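Local coordinates for protein integrase (Enterobacteria phage lambda, PDB 1AE9) that integrates phage DNA into the host genome by site-specific recombination and, together with excisionase, excises the prophage, the piece described being its catalytic domain, at residues R3-A6 and D7-L10; V55-S58 and K59-V62; S110-F113 and M114-R117; P128-F131 and H132-R135. All blocks are in the same frame, centred on the assembly; numbering follows the deposited sequence.

Interaction 1: residues R3-A6 and D7-L10; sequences RLTA and DEYL
E8 folds its side chain back over T5, with CG lying 3.2 Å from T5 OG1. The two residues form a capping box at the start of helix 6-15, with T5 as the N-cap. One half of the box is the bond from E8 N to T5 OG1, 3.2 Å long. The other half runs the opposite way: T5 N donates to E8 OE1 at 3.0 Å. This bond is nearly straight, 169° at the hydrogen. It meets the carboxylate on its anti side, 32° out of the plane. E8 CG is anti to the carbonyl carbon (chi1 -72°) and the chain is extended beyond it, which carries the carboxylate back to T5 N. Backbone bonds from Y9 N to T5 O and from L10 N to A6 O begin the helix proper.

L4 CD1 rests 3.7 Å from E8 CB, and L4 CD2 packs toward Y9 CB. L4 and Y9 also pack on L134, so the cap is set against helix 133-145. D7 OD1 forms a salt bridge with K85 of a second subunit. A single water donates to both R3 O, at 2.6 Å, and E8 OE1, at 2.8 Å.

Interaction 2: residues V55-S58 and K59-V62; sequences VEQS and KTGV
Q57 CG is anti to its carbonyl carbon (chi1 -55°), and the chain runs extended from there, so the amide reaches over the turn toward T60. T60 has chi1 64°, which places OG1 between its own N and carbonyl carbon and turns it to meet the amide. T60 OG1 donates to Q57 OE1 at 2.9 Å. It lies in the carbonyl plane, on a lone pair. The same T60 OG1 accepts from V62 N at 3.3 Å, closing an ST turn. The hydroxyl thus ties the Q57 side chain to the backbone of the turn.

V62 lies beside Q57, pointing the same way, with its CB 3.8 Å from Q57 OE1. The turn links strand 52-56 to strand 63-67, two antiparallel neighbours in the mixed sheet of the catalytic domain. Two backbone bonds close it. Q57 N donates to V62 O at 2.9 Å, and G61 N donates to Q57 O at 2.8 Å. G61 has a positive phi of 85°, a backbone shape at which a CB would crowd the carbonyl O of T60. E56 lies along the turn, its CG 3.9 Å from G61 O. The CA of E56 also makes a CH...O contact with V62 O.

Q57 is held from outside as well. Its OE1 accepts from R36, a predicted active-site residue, and its NE2 donates to Q35 and to L155 O. K59, also predicted to be in the active site, has its NZ in a salt bridge with D127 of a third subunit.

Interaction 3: residues S110-F113 and M114-R117; sequences SRYF and MRAR
Y112 and R115 make a cation-pi contact. R115 CZ stands 4.8 Å from the centroid of the Y112 ring, only 11° off the ring normal. The guanidinium does not lie flat on the ring: the two planes are 62° apart. R115 NH1 leads, 3.6 Å from Y112 CZ and displaced toward the rim of the ring. R115 CG is anti to the carbonyl carbon (chi1 -66°) and the chain is extended to NE, long enough to carry the guanidinium back to one face of the Y112 ring.

Van der Waals packing involves R111 and M114. R111 runs alongside R115 and points the same way. Its CG covers one face of the R115 guanidinium, and R111 CD lies 3.5 Å from R115 NH2. R111 thus meets the R115 guanidinium through its aliphatic carbons. M114 bends at chi2 and chi3, which folds CE back to 3.6 Å from R111 O.

All of this sits on helix 106-120, within the catalytic domain. R111, Y112 and R115 lie on a partly exposed side of the helix, while F113 and A116 look inward and pack on I12 of helix 6-15.

The backbone bonds are those of a regular alpha helix. M114 N meets S110 O at 2.8 Å, R115 N meets R111 O, A116 N meets Y112 O, and R117 N reaches F113 O at 2.8 Å.

A salt bridge and further hydrogen bonds lead outward. R115 NE pairs with E42 of a fourth subunit. R117 NH1 donates to P129 O of the same chain, and R117 NH2 to S58 O of the fourth subunit.

Interaction 4: residues P128-F131 and H132-R135; sequences PPTF and HELR
A capping box between T130 and E133 leads into helix 133-145; it brings in the predicted active-site residues H132 and R135. E133 OE1 takes two bonds from T130. T130 N donates to E133 OE1 at 2.9 Å, on its anti lone pair, with 166° at the hydrogen. T130 OG1 donates to the same E133 OE1 at 2.9 Å, on the syn side and 29° out of the carboxylate plane. E133 is bent at chi2 (48°), which curls its carboxylate back to the threonine. From beyond the two segments, R1 NE also pairs with this oxygen.

T130 OG1 also accepts a weak bond from H132 N. A type I turn from T130 to E133 is closed by E133 N to T130 O, and L134 N follows with F131 O. E133 CG packs 3.6 Å from P129 CB.

On the buried side L134 CD1 sits over one face of the F131 ring, 3.6 Å from its centroid, a CH-pi contact. The F131 ring also meets F113 edge-to-face.

The other carboxylate oxygen of E133 serves the histidine. H132 ND1 donates to E133 OE2 at 3.3 Å, from above the carboxylate plane. The R135 guanidinium bonds to the backbone oxygens of G34 and L155. The H-x-x-R spacing of H132 and R135, where the chain enters a helix, is a hallmark of the tyrosine recombinase active site.

Interactions 1, 3 and 4 join in one core, while interaction 2 is centred about 19 Å from interaction 4. Interactions 1 and 4 have centres 10 Å apart. They meet where L4 CD2 lies 3.5 Å from L134 CD2. Interactions 3 and 4 are also 10 Å apart between centres, and F113 CD2 packs 3.5 Å from F131 N. Interaction 1 touches interaction 3 more lightly, through L4 and F113. Interaction 2 does not touch the others, but its nearest atoms come about 4 Å from those of interaction 4, where Q57 approaches R135. Of the predicted active-site residues, K59 lies in interaction 2 and H132 and R135 in interaction 4; R36 is close to both Q57 and R135.

Interaction 1: residues R3-A6 and D7-L10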
ATOM      1  N   ARG A   3       5.513 -18.137  14.948  1.00 36.74           N
ATOM      2  CA  ARG A   3       6.835 -18.094  14.338  1.00 34.63           C
ATOM      3  C   ARG A   3       6.787 -19.056  13.139  1.00 32.10           C
ATOM      4  O   ARG A   3       5.791 -19.760  12.929  1.00 30.66           O
ATOM      5  CB  ARG A   3       7.900 -18.556  15.340  1.00 36.88           C
ATOM      6  CG  ARG A   3       7.596 -19.901  16.001  1.00 42.57           C
ATOM      7  CD  ARG A   3       8.762 -20.423  16.849  1.00 47.89           C
ATOM      8  NE  ARG A   3       9.612 -21.364  16.113  1.00 53.07           N
ATOM      9  CZ  ARG A   3      10.772 -21.850  16.559  1.00 55.35           C
ATOM     10  NH1 ARG A   3      11.243 -21.492  17.749  1.00 55.52           N
ATOM     11  NH2 ARG A   3      11.475 -22.684  15.801  1.00 55.83           N
ATOM     12  N   LEU A   4       7.852 -19.080  12.349  1.00 29.32           N
ATOM     13  CA  LEU A   4       7.918 -19.972  11.197  1.00 25.87           C
ATOM     14  C   LEU A   4       9.182 -20.803  11.354  1.00 24.64           C
ATOM     15  O   LEU A   4      10.264 -20.249  11.509  1.00 24.56           O
ATOM     16  CB  LEU A   4       7.994 -19.165   9.899  1.00 24.24           C
ATOM     17  CG  LEU A   4       7.901 -19.964   8.597  1.00 22.57           C
ATOM     18  CD1 LEU A   4       6.476 -20.458   8.398  1.00 19.46           C
ATOM     19  CD2 LEU A   4       8.345 -19.093   7.429  1.00 21.01           C
ATOM     20  N   THR A   5       9.043 -22.126  11.351  1.00 23.41           N
ATOM     21  CA  THR A   5      10.203 -23.007  11.490  1.00 21.13           C
ATOM     22  C   THR A   5      10.813 -23.291  10.119  1.00 19.63           C
ATOM     23  O   THR A   5      10.209 -22.978   9.083  1.00 19.13           O
ATOM     24  CB  THR A   5       9.829 -24.358  12.164  1.00 19.40           C
ATOM     25  OG1 THR A   5       8.986 -25.125  11.293  1.00 18.53           O
ATOM     26  CG2 THR A   5       9.105 -24.117  13.473  1.00 20.16           C
ATOM     27  N   ALA A   6      11.996 -23.895  10.111  1.00 18.22           N
ATOM     28  CA  ALA A   6      12.667 -24.238   8.863  1.00 17.34           C
ATOM     29  C   ALA A   6      11.843 -25.233   8.041  1.00 17.61           C
ATOM     30  O   ALA A   6      11.743 -25.092   6.821  1.00 16.99           O
ATOM     31  CB  ALA A   6      14.055 -24.808   9.144  1.00 17.77           C
ATOM     32  N   ASP A   7      11.260 -26.239   8.699  1.00 17.34           N
ATOM     33  CA  ASP A   7      10.456 -27.238   7.991  1.00 18.15           C
ATOM     34  C   ASP A   7       9.194 -26.587   7.391  1.00 17.90           C
ATOM     35  O   ASP A   7       8.786 -26.922   6.272  1.00 17.92           O
ATOM     36  CB  ASP A   7      10.093 -28.418   8.919  1.00 19.02           C
ATOM     37  CG  ASP A   7       9.651 -29.678   8.148  1.00 20.70           C
ATOM     38  OD1 ASP A   7      10.466 -30.259   7.398  1.00 21.30           O
ATOM     39  OD2 ASP A   7       8.487 -30.102   8.296  1.00 20.15           O
ATOM     40  N   GLU A   8       8.608 -25.635   8.115  1.00 17.24           N
ATOM     41  CA  GLU A   8       7.416 -24.934   7.645  1.00 16.55           C
ATOM     42  C   GLU A   8       7.756 -24.058   6.445  1.00 16.15           C
ATOM     43  O   GLU A   8       6.955 -23.944   5.515  1.00 17.40           O
ATOM     44  CB  GLU A   8       6.787 -24.110   8.774  1.00 17.01           C
ATOM     45  CG  GLU A   8       6.109 -24.977   9.835  1.00 20.37           C
ATOM     46  CD  GLU A   8       5.657 -24.206  11.071  1.00 22.80           C
ATOM     47  OE1 GLU A   8       6.181 -23.103  11.331  1.00 25.28           O
ATOM     48  OE2 GLU A   8       4.780 -24.718  11.799  1.00 23.34           O
ATOM     49  N   TYR A   9       8.948 -23.462   6.457  1.00 15.51           N
ATOM     50  CA  TYR A   9       9.424 -22.632   5.347  1.00 15.72           C
ATOM     51  C   TYR A   9       9.440 -23.475   4.071  1.00 15.93           C
ATOM     52  O   TYR A   9       9.060 -23.003   2.993  1.00 14.06           O
ATOM     53  CB  TYR A   9      10.843 -22.112   5.644  1.00 15.77           C
ATOM     54  CG  TYR A   9      11.625 -21.600   4.442  1.00 15.68           C
ATOM     55  CD1 TYR A   9      12.206 -22.490   3.536  1.00 16.21           C
ATOM     56  CD2 TYR A   9      11.776 -20.231   4.204  1.00 15.31           C
ATOM     57  CE1 TYR A   9      12.910 -22.036   2.418  1.00 16.80           C
ATOM     58  CE2 TYR A   9      12.487 -19.763   3.083  1.00 15.76           C
ATOM     59  CZ  TYR A   9      13.046 -20.676   2.196  1.00 17.03           C
ATOM     60  OH  TYR A   9      13.738 -20.256   1.080  1.00 15.59           O
ATOM     61  N   LEU A  10       9.906 -24.719   4.188  1.00 16.33           N
ATOM     62  CA  LEU A  10       9.975 -25.620   3.042  1.00 15.08           C
ATOM     63  C   LEU A  10       8.598 -26.022   2.507  1.00 15.08           C
ATOM     64  O   LEU A  10       8.431 -26.209   1.294  1.00 15.55           O
ATOM     65  CB  LEU A  10      10.831 -26.855   3.378  1.00 15.17           C
ATOM     66  CG  LEU A  10      12.336 -26.566   3.534  1.00 15.48           C
ATOM     67  CD1 LEU A  10      13.090 -27.803   4.003  1.00 14.50           C
ATOM     68  CD2 LEU A  10      12.915 -26.073   2.222  1.00 14.55           C
TER
HETATM   69  O   HOH W   1       4.957 -22.162  13.642  1.00 31.70           O

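Interaction 2: residues V55-S58 and K59-V62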
ATOM      1  N   VAL A  55      23.703  -2.306   2.309  1.00 20.31           N
ATOM      2  CA  VAL A  55      22.325  -2.042   2.677  1.00 19.49           C
ATOM      3  C   VAL A  55      22.178  -0.953   3.727  1.00 19.46           C
ATOM      4  O   VAL A  55      22.814  -1.009   4.788  1.00 19.01           O
ATOM      5  CB  VAL A  55      21.659  -3.338   3.251  1.00 18.74           C
ATOM      6  CG1 VAL A  55      20.278  -3.035   3.829  1.00 17.05           C
ATOM      7  CG2 VAL A  55      21.561  -4.412   2.171  1.00 18.87           C
ATOM      8  N   GLU A  56      21.394   0.073   3.410  1.00 18.66           N
ATOM      9  CA  GLU A  56      21.097   1.098   4.397  1.00 18.81           C
ATOM     10  C   GLU A  56      19.638   0.846   4.720  1.00 19.34           C
ATOM     11  O   GLU A  56      18.761   1.030   3.873  1.00 21.08           O
ATOM     12  CB  GLU A  56      21.248   2.525   3.892  1.00 19.31           C
ATOM     13  CG  GLU A  56      20.809   3.492   4.995  1.00 19.56           C
ATOM     14  CD  GLU A  56      20.996   4.954   4.666  1.00 20.57           C
ATOM     15  OE1 GLU A  56      21.684   5.276   3.681  1.00 23.13           O
ATOM     16  OE2 GLU A  56      20.450   5.787   5.417  1.00 21.28           O
ATOM     17  N   GLN A  57      19.376   0.385   5.929  1.00 18.54           N
ATOM     18  CA  GLN A  57      18.022   0.084   6.328  1.00 18.54           C
ATOM     19  C   GLN A  57      17.170   1.341   6.309  1.00 20.13           C
ATOM     20  O   GLN A  57      17.504   2.348   6.942  1.00 19.91           O
ATOM     21  CB  GLN A  57      18.031  -0.597   7.689  1.00 19.54           C
ATOM     22  CG  GLN A  57      18.926  -1.850   7.695  1.00 20.07           C
ATOM     23  CD  GLN A  57      18.819  -2.643   8.971  1.00 19.19           C
ATOM     24  OE1 GLN A  57      18.371  -2.130   9.998  1.00 21.41           O
ATOM     25  NE2 GLN A  57      19.198  -3.910   8.911  1.00 18.83           N
ATOM     26  N   SER A  58      16.069   1.263   5.565  1.00 20.40           N
ATOM     27  CA  SER A  58      15.130   2.364   5.383  1.00 21.74           C
ATOM     28  C   SER A  58      14.566   2.926   6.682  1.00 22.09           C
ATOM     29  O   SER A  58      14.479   4.141   6.859  1.00 22.66           O
ATOM     30  CB  SER A  58      13.969   1.917   4.476  1.00 19.90           C
ATOM     31  OG  SER A  58      14.426   1.533   3.186  1.00 23.01           O
ATOM     32  N   LYS A  59      14.195   2.035   7.589  1.00 22.49           N
ATOM     33  CA  LYS A  59      13.605   2.434   8.853  1.00 24.68           C
ATOM     34  C   LYS A  59      14.592   2.981   9.894  1.00 23.90           C
ATOM     35  O   LYS A  59      14.376   4.049  10.467  1.00 23.31           O
ATOM     36  CB  LYS A  59      12.827   1.247   9.429  1.00 27.52           C
ATOM     37  CG  LYS A  59      12.130   1.508  10.758  1.00 33.97           C
ATOM     38  CD  LYS A  59      11.578   0.205  11.355  1.00 37.62           C
ATOM     39  CE  LYS A  59      10.969   0.422  12.743  1.00 39.46           C
ATOM     40  NZ  LYS A  59      11.978   0.873  13.758  1.00 40.72           N
ATOM     41  N   THR A  60      15.691   2.266  10.097  1.00 23.30           N
ATOM     42  CA  THR A  60      16.677   2.623  11.113  1.00 23.23           C
ATOM     43  C   THR A  60      17.880   3.450  10.683  1.00 23.96           C
ATOM     44  O   THR A  60      18.516   4.087  11.526  1.00 25.13           O
ATOM     45  CB  THR A  60      17.225   1.351  11.765  1.00 22.84           C
ATOM     46  OG1 THR A  60      17.933   0.591  10.772  1.00 23.68           O
ATOM     47  CG2 THR A  60      16.086   0.514  12.323  1.00 20.55           C
ATOM     48  N   GLY A  61      18.229   3.394   9.400  1.00 23.03           N
ATOM     49  CA  GLY A  61      19.379   4.130   8.916  1.00 21.68           C
ATOM     50  C   GLY A  61      20.674   3.358   9.122  1.00 22.42           C
ATOM     51  O   GLY A  61      21.751   3.858   8.794  1.00 22.33           O
ATOM     52  N   VAL A  62      20.576   2.140   9.655  1.00 21.74           N
ATOM     53  CA  VAL A  62      21.754   1.302   9.891  1.00 21.20           C
ATOM     54  C   VAL A  62      22.359   0.898   8.552  1.00 21.69           C
ATOM     55  O   VAL A  62      21.653   0.422   7.668  1.00 22.16           O
ATOM     56  CB  VAL A  62      21.385   0.043  10.718  1.00 20.88           C
ATOM     57  CG1 VAL A  62      22.567  -0.925  10.819  1.00 19.98           C
ATOM     58  CG2 VAL A  62      20.935   0.459  12.095  1.00 18.75           C
TER

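Interaction 3: residues S110-F113 and M114-R117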
ATOM      1  N   SER A 110       4.426  -9.676   0.552  1.00 15.06           N
ATOM      2  CA  SER A 110       3.711 -10.253   1.689  1.00 15.96           C
ATOM      3  C   SER A 110       2.432 -10.965   1.259  1.00 17.05           C
ATOM      4  O   SER A 110       2.130 -12.064   1.738  1.00 14.99           O
ATOM      5  CB  SER A 110       3.355  -9.162   2.698  1.00 16.17           C
ATOM      6  OG  SER A 110       4.523  -8.546   3.211  1.00 19.48           O
ATOM      7  N   ARG A 111       1.702 -10.334   0.340  1.00 17.20           N
ATOM      8  CA  ARG A 111       0.441 -10.853  -0.180  1.00 18.32           C
ATOM      9  C   ARG A 111       0.628 -12.201  -0.871  1.00 17.46           C
ATOM     10  O   ARG A 111      -0.121 -13.149  -0.619  1.00 16.92           O
ATOM     11  CB  ARG A 111      -0.166  -9.833  -1.151  1.00 20.56           C
ATOM     12  CG  ARG A 111      -1.632 -10.029  -1.491  1.00 26.27           C
ATOM     13  CD  ARG A 111      -2.161  -8.807  -2.264  1.00 31.37           C
ATOM     14  NE  ARG A 111      -1.887  -7.553  -1.548  1.00 35.86           N
ATOM     15  CZ  ARG A 111      -1.323  -6.463  -2.078  1.00 37.79           C
ATOM     16  NH1 ARG A 111      -0.964  -6.431  -3.356  1.00 37.16           N
ATOM     17  NH2 ARG A 111      -1.087  -5.401  -1.309  1.00 37.58           N
ATOM     18  N   TYR A 112       1.622 -12.296  -1.743  1.00 15.42           N
ATOM     19  CA  TYR A 112       1.865 -13.555  -2.433  1.00 15.53           C
ATOM     20  C   TYR A 112       2.378 -14.650  -1.486  1.00 15.28           C
ATOM     21  O   TYR A 112       2.042 -15.835  -1.644  1.00 13.31           O
ATOM     22  CB  TYR A 112       2.789 -13.345  -3.637  1.00 16.73           C
ATOM     23  CG  TYR A 112       2.038 -12.846  -4.858  1.00 16.98           C
ATOM     24  CD1 TYR A 112       1.475 -13.743  -5.765  1.00 17.78           C
ATOM     25  CD2 TYR A 112       1.870 -11.480  -5.089  1.00 17.88           C
ATOM     26  CE1 TYR A 112       0.761 -13.296  -6.877  1.00 18.29           C
ATOM     27  CE2 TYR A 112       1.158 -11.018  -6.199  1.00 17.11           C
ATOM     28  CZ  TYR A 112       0.606 -11.932  -7.087  1.00 19.09           C
ATOM     29  OH  TYR A 112      -0.095 -11.486  -8.184  1.00 18.61           O
ATOM     30  N   PHE A 113       3.175 -14.247  -0.499  1.00 14.48           N
ATOM     31  CA  PHE A 113       3.689 -15.181   0.495  1.00 15.00           C
ATOM     32  C   PHE A 113       2.492 -15.732   1.277  1.00 16.41           C
ATOM     33  O   PHE A 113       2.386 -16.940   1.498  1.00 16.95           O
ATOM     34  CB  PHE A 113       4.669 -14.485   1.450  1.00 15.41           C
ATOM     35  CG  PHE A 113       5.140 -15.368   2.583  1.00 15.25           C
ATOM     36  CD1 PHE A 113       6.230 -16.209   2.417  1.00 15.30           C
ATOM     37  CD2 PHE A 113       4.469 -15.376   3.801  1.00 15.46           C
ATOM     38  CE1 PHE A 113       6.650 -17.047   3.449  1.00 14.68           C
ATOM     39  CE2 PHE A 113       4.880 -16.217   4.844  1.00 17.06           C
ATOM     40  CZ  PHE A 113       5.973 -17.052   4.663  1.00 15.33           C
ATOM     41  N   MET A 114       1.579 -14.846   1.665  1.00 15.00           N
ATOM     42  CA  MET A 114       0.386 -15.240   2.399  1.00 15.84           C
ATOM     43  C   MET A 114      -0.426 -16.279   1.613  1.00 16.51           C
ATOM     44  O   MET A 114      -0.941 -17.248   2.194  1.00 15.57           O
ATOM     45  CB  MET A 114      -0.450 -13.996   2.739  1.00 15.54           C
ATOM     46  CG  MET A 114      -1.836 -14.266   3.305  1.00 15.92           C
ATOM     47  SD  MET A 114      -3.052 -14.618   2.014  1.00 20.87           S
ATOM     48  CE  MET A 114      -3.176 -12.970   1.200  1.00 15.39           C
ATOM     49  N   ARG A 115      -0.514 -16.101   0.293  1.00 15.56           N
ATOM     50  CA  ARG A 115      -1.253 -17.039  -0.546  1.00 14.82           C
ATOM     51  C   ARG A 115      -0.569 -18.404  -0.608  1.00 15.75           C
ATOM     52  O   ARG A 115      -1.242 -19.437  -0.552  1.00 15.83           O
ATOM     53  CB  ARG A 115      -1.451 -16.471  -1.946  1.00 15.20           C
ATOM     54  CG  ARG A 115      -2.333 -15.254  -1.953  1.00 17.45           C
ATOM     55  CD  ARG A 115      -2.330 -14.565  -3.299  1.00 23.09           C
ATOM     56  NE  ARG A 115      -3.086 -13.318  -3.245  1.00 24.68           N
ATOM     57  CZ  ARG A 115      -3.133 -12.427  -4.226  1.00 28.72           C
ATOM     58  NH1 ARG A 115      -2.462 -12.644  -5.353  1.00 30.70           N
ATOM     59  NH2 ARG A 115      -3.842 -11.313  -4.075  1.00 28.04           N
ATOM     60  N   ALA A 116       0.757 -18.416  -0.730  1.00 14.87           N
ATOM     61  CA  ALA A 116       1.507 -19.673  -0.763  1.00 15.62           C
ATOM     62  C   ALA A 116       1.345 -20.368   0.599  1.00 16.44           C
ATOM     63  O   ALA A 116       1.210 -21.587   0.677  1.00 17.45           O
ATOM     64  CB  ALA A 116       2.987 -19.408  -1.051  1.00 15.56           C
ATOM     65  N   ARG A 117       1.343 -19.581   1.670  1.00 15.22           N
ATOM     66  CA  ARG A 117       1.181 -20.115   3.017  1.00 15.18           C
ATOM     67  C   ARG A 117      -0.141 -20.868   3.122  1.00 16.83           C
ATOM     68  O   ARG A 117      -0.187 -21.983   3.650  1.00 17.37           O
ATOM     69  CB  ARG A 117       1.216 -18.983   4.040  1.00 14.05           C
ATOM     70  CG  ARG A 117       1.245 -19.439   5.481  1.00 14.63           C
ATOM     71  CD  ARG A 117       1.015 -18.258   6.400  1.00 16.30           C
ATOM     72  NE  ARG A 117      -0.356 -17.753   6.298  1.00 18.27           N
ATOM     73  CZ  ARG A 117      -0.704 -16.474   6.412  1.00 17.11           C
ATOM     74  NH1 ARG A 117       0.221 -15.546   6.618  1.00 16.64           N
ATOM     75  NH2 ARG A 117      -1.990 -16.131   6.404  1.00 16.15           N
TER

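Interaction 4: residues P128-F131 and H132-R135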
ATOM      1  N   PRO A 128      -1.239 -16.794  11.880  1.00 21.44           N
ATOM      2  CA  PRO A 128      -0.212 -17.368  11.006  1.00 20.12           C
ATOM      3  C   PRO A 128       0.947 -16.403  10.747  1.00 19.40           C
ATOM      4  O   PRO A 128       0.774 -15.181  10.763  1.00 18.63           O
ATOM      5  CB  PRO A 128      -0.988 -17.643   9.717  1.00 19.91           C
ATOM      6  CG  PRO A 128      -2.350 -17.948  10.204  1.00 20.91           C
ATOM      7  CD  PRO A 128      -2.559 -16.864  11.233  1.00 20.70           C
ATOM      8  N   PRO A 129       2.152 -16.944  10.528  1.00 18.17           N
ATOM      9  CA  PRO A 129       3.330 -16.112  10.267  1.00 18.46           C
ATOM     10  C   PRO A 129       3.218 -15.415   8.911  1.00 17.94           C
ATOM     11  O   PRO A 129       2.629 -15.955   7.978  1.00 18.36           O
ATOM     12  CB  PRO A 129       4.476 -17.130  10.289  1.00 18.22           C
ATOM     13  CG  PRO A 129       3.827 -18.376   9.792  1.00 17.66           C
ATOM     14  CD  PRO A 129       2.501 -18.373  10.514  1.00 17.09           C
ATOM     15  N   THR A 130       3.733 -14.193   8.835  1.00 17.99           N
ATOM     16  CA  THR A 130       3.717 -13.412   7.607  1.00 17.94           C
ATOM     17  C   THR A 130       5.119 -13.441   7.000  1.00 18.47           C
ATOM     18  O   THR A 130       6.019 -14.093   7.542  1.00 17.77           O
ATOM     19  CB  THR A 130       3.317 -11.951   7.889  1.00 17.69           C
ATOM     20  OG1 THR A 130       4.328 -11.316   8.677  1.00 17.94           O
ATOM     21  CG2 THR A 130       1.993 -11.892   8.641  1.00 18.71           C
ATOM     22  N   PHE A 131       5.321 -12.732   5.891  1.00 17.10           N
ATOM     23  CA  PHE A 131       6.639 -12.703   5.271  1.00 16.80           C
ATOM     24  C   PHE A 131       7.664 -12.157   6.267  1.00 18.05           C
ATOM     25  O   PHE A 131       8.825 -12.573   6.258  1.00 17.07           O
ATOM     26  CB  PHE A 131       6.633 -11.852   3.998  1.00 15.93           C
ATOM     27  CG  PHE A 131       7.888 -11.983   3.175  1.00 15.16           C
ATOM     28  CD1 PHE A 131       8.975 -11.144   3.397  1.00 14.26           C
ATOM     29  CD2 PHE A 131       7.982 -12.947   2.175  1.00 14.79           C
ATOM     30  CE1 PHE A 131      10.138 -11.257   2.641  1.00 13.90           C
ATOM     31  CE2 PHE A 131       9.149 -13.070   1.405  1.00 14.54           C
ATOM     32  CZ  PHE A 131      10.225 -12.224   1.641  1.00 14.14           C
ATOM     33  N   HIS A 132       7.237 -11.245   7.139  1.00 19.89           N
ATOM     34  CA  HIS A 132       8.149 -10.690   8.133  1.00 23.56           C
ATOM     35  C   HIS A 132       8.764 -11.769   9.033  1.00 22.93           C
ATOM     36  O   HIS A 132       9.884 -11.613   9.523  1.00 23.42           O
ATOM     37  CB  HIS A 132       7.469  -9.638   9.013  1.00 27.48           C
ATOM     38  CG  HIS A 132       8.352  -9.130  10.116  1.00 35.66           C
ATOM     39  ND1 HIS A 132       8.257  -9.582  11.417  1.00 39.27           N
ATOM     40  CD2 HIS A 132       9.404  -8.274  10.094  1.00 38.33           C
ATOM     41  CE1 HIS A 132       9.214  -9.032  12.147  1.00 39.86           C
ATOM     42  NE2 HIS A 132       9.924  -8.235  11.368  1.00 40.43           N
ATOM     43  N   GLU A 133       8.052 -12.867   9.247  1.00 22.64           N
ATOM     44  CA  GLU A 133       8.578 -13.920  10.104  1.00 22.60           C
ATOM     45  C   GLU A 133       9.845 -14.575   9.564  1.00 22.16           C
ATOM     46  O   GLU A 133      10.558 -15.263  10.306  1.00 23.10           O
ATOM     47  CB  GLU A 133       7.496 -14.954  10.430  1.00 23.96           C
ATOM     48  CG  GLU A 133       6.674 -14.593  11.674  1.00 28.36           C
ATOM     49  CD  GLU A 133       6.173 -13.147  11.670  1.00 32.41           C
ATOM     50  OE1 GLU A 133       5.226 -12.845  10.918  1.00 33.26           O
ATOM     51  OE2 GLU A 133       6.722 -12.306  12.421  1.00 34.53           O
ATOM     52  N   LEU A 134      10.154 -14.321   8.295  1.00 18.70           N
ATOM     53  CA  LEU A 134      11.353 -14.877   7.673  1.00 18.32           C
ATOM     54  C   LEU A 134      12.616 -14.226   8.246  1.00 17.37           C
ATOM     55  O   LEU A 134      13.691 -14.818   8.209  1.00 16.70           O
ATOM     56  CB  LEU A 134      11.298 -14.707   6.145  1.00 17.66           C
ATOM     57  CG  LEU A 134      10.231 -15.551   5.438  1.00 16.89           C
ATOM     58  CD1 LEU A 134      10.179 -15.206   3.969  1.00 15.70           C
ATOM     59  CD2 LEU A 134      10.537 -17.024   5.623  1.00 15.13           C
ATOM     60  N   ARG A 135      12.472 -13.015   8.781  1.00 17.21           N
ATOM     61  CA  ARG A 135      13.584 -12.276   9.388  1.00 18.64           C
ATOM     62  C   ARG A 135      13.951 -12.901  10.747  1.00 19.08           C
ATOM     63  O   ARG A 135      15.129 -13.044  11.078  1.00 18.45           O
ATOM     64  CB  ARG A 135      13.198 -10.799   9.541  1.00 18.07           C
ATOM     65  CG  ARG A 135      14.256  -9.895  10.150  1.00 18.69           C
ATOM     66  CD  ARG A 135      13.894  -8.418   9.908  1.00 16.61           C
ATOM     67  NE  ARG A 135      14.400  -7.522  10.952  1.00 18.68           N
ATOM     68  CZ  ARG A 135      15.598  -6.936  10.955  1.00 19.81           C
ATOM     69  NH1 ARG A 135      16.460  -7.131   9.960  1.00 19.05           N
ATOM     70  NH2 ARG A 135      15.935  -6.135  11.965  1.00 20.02           N
TER